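Local coordinates for uncharacterized protein TCIL3000_10_9440 (PDB 5KMX) that is of unknown function but may act as a surface sensor, this piece being the bilobed ectodomain of a membrane-anchored insect stage antigen of the parasite, at residues A60-N65 with L73-N78. Sequence-based numbering, arbitrary orientation.
Sequences ATLPLN and LTVVVN
Leu-62 meets Val-75 and Leu-64 meets Leu-73, two apolar pairs that join strand 53-63 and the loop just after it to strand 72-79 through side chains alone. The backbones stand well apart, CA of Leu-62 lying 8.8 Å from CA of Val-75, too far for direct backbone pairing between these segments. At Leu-62, a buried residue whose side chain leaves the backbone toward the opposing strand, one branch does the touching: CD2 sits 3.6 Å from CG2 of Val-75 and 4.0 Å from its CG1, so the methyl faces both arms of the valine fork. Val-75 presents that fork with CG1 anti to its own backbone N (chi1 177°) and CG2 beside the N; the two side chains meet at a slant. Phe-33 of strand 31-33 touches both Leu-62 and Val-75 and so extends this apolar cluster. Two residues on, just past the strand end, Leu-64 reaches across with its CD2 methyl, which approaches CD1 of Leu-73 at 4.4 Å, a looser touch of methyl on methyl. Leu-73 is buried, its side chain sets out toward segment 60-65, and it also packs on Leu-91 of strand 85-100. Each strand finds its backbone partners elsewhere, Leu-62 pairing with Val-198 and Leu-73 with Thr-89, while the side chain of Asn-34 bonds to the backbone of Thr-74 and Val-76. With methyl groups alone in touch, the contact implies cohesion by dispersion, with little directional demand, between neighbouring parts of one mixed sheet; exclusion of water belongs mainly to the buried Leu-62/Val-75 pair, less to the partly exposed Leu-64.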
# COMPACT_ATOMS: atom_id res chain seq x y z
N ALA A 60 6.43 11.55 5.79
CA ALA A 60 6.31 12.11 7.12
C ALA A 60 5.49 11.17 8.00
O ALA A 60 4.77 10.31 7.48
CB ALA A 60 5.67 13.49 7.08
N THR A 61 5.62 11.32 9.31
CA THR A 61 4.84 10.53 10.26
C THR A 61 3.73 11.40 10.84
O THR A 61 4.01 12.36 11.57
CB THR A 61 5.72 9.97 11.39
OG1 THR A 61 6.71 9.10 10.85
CG2 THR A 61 4.87 9.20 12.40
N LEU A 62 2.49 11.06 10.53
CA LEU A 62 1.34 11.82 11.01
C LEU A 62 0.74 11.20 12.27
O LEU A 62 0.36 10.03 12.26
CB LEU A 62 0.26 11.90 9.92
CG LEU A 62 0.32 13.12 9.01
CD1 LEU A 62 1.68 13.25 8.35
CD2 LEU A 62 -0.79 13.05 7.96
N PRO A 63 0.67 11.99 13.36
CA PRO A 63 -0.01 11.48 14.55
C PRO A 63 -1.53 11.54 14.40
O PRO A 63 -2.03 12.43 13.72
CB PRO A 63 0.47 12.42 15.66
CG PRO A 63 0.71 13.70 14.95
CD PRO A 63 1.23 13.33 13.59
N LEU A 64 -2.24 10.60 15.02
CA LEU A 64 -3.70 10.65 15.01
C LEU A 64 -4.15 11.76 15.96
O LEU A 64 -3.98 11.66 17.17
CB LEU A 64 -4.30 9.31 15.42
CG LEU A 64 -3.96 8.11 14.53
CD1 LEU A 64 -4.66 6.86 15.05
CD2 LEU A 64 -4.33 8.37 13.08
N ASN A 65 -4.71 12.82 15.38
CA ASN A 65 -5.18 13.96 16.16
C ASN A 65 -6.47 14.51 15.56
O ASN A 65 -7.43 13.77 15.37
CB ASN A 65 -4.08 15.02 16.25
CG ASN A 65 -3.53 15.42 14.90
OD1 ASN A 65 -4.24 15.42 13.89
ND2 ASN A 65 -2.24 15.77 14.86
N LEU A 73 -9.09 9.48 8.03
CA LEU A 73 -7.91 10.32 8.14
C LEU A 73 -7.80 11.25 6.94
O LEU A 73 -7.63 10.79 5.81
CB LEU A 73 -6.65 9.45 8.25
CG LEU A 73 -5.30 10.17 8.22
CD1 LEU A 73 -5.04 10.89 9.53
CD2 LEU A 73 -4.19 9.18 7.91
N THR A 74 -7.90 12.55 7.18
CA THR A 74 -7.71 13.54 6.13
C THR A 74 -6.27 14.04 6.13
O THR A 74 -5.76 14.49 7.15
CB THR A 74 -8.65 14.75 6.29
OG1 THR A 74 -10.01 14.29 6.40
CG2 THR A 74 -8.53 15.69 5.10
N VAL A 75 -5.62 13.95 4.97
CA VAL A 75 -4.25 14.43 4.80
C VAL A 75 -4.19 15.50 3.72
O VAL A 75 -4.69 15.30 2.61
CB VAL A 75 -3.29 13.28 4.43
CG1 VAL A 75 -1.88 13.82 4.20
CG2 VAL A 75 -3.29 12.21 5.51
N VAL A 76 -3.58 16.63 4.05
CA VAL A 76 -3.39 17.72 3.10
C VAL A 76 -1.95 17.70 2.60
O VAL A 76 -1.01 17.83 3.39
CB VAL A 76 -3.70 19.09 3.73
CG1 VAL A 76 -3.69 20.17 2.67
CG2 VAL A 76 -5.05 19.05 4.43
N VAL A 77 -1.78 17.53 1.29
CA VAL A 77 -0.46 17.37 0.70
C VAL A 77 0.03 18.69 0.10
O VAL A 77 -0.47 19.13 -0.94
CB VAL A 77 -0.47 16.29 -0.39
CG1 VAL A 77 0.94 16.06 -0.94
CG2 VAL A 77 -1.03 14.99 0.16
N ASN A 78 1.01 19.30 0.75
CA ASN A 78 1.63 20.53 0.28
C ASN A 78 3.12 20.34 0.02
O ASN A 78 3.96 20.79 0.80
CB ASN A 78 1.41 21.66 1.30
CG ASN A 78 -0.02 22.16 1.31
OD1 ASN A 78 -0.57 22.53 0.27
ND2 ASN A 78 -0.64 22.17 2.49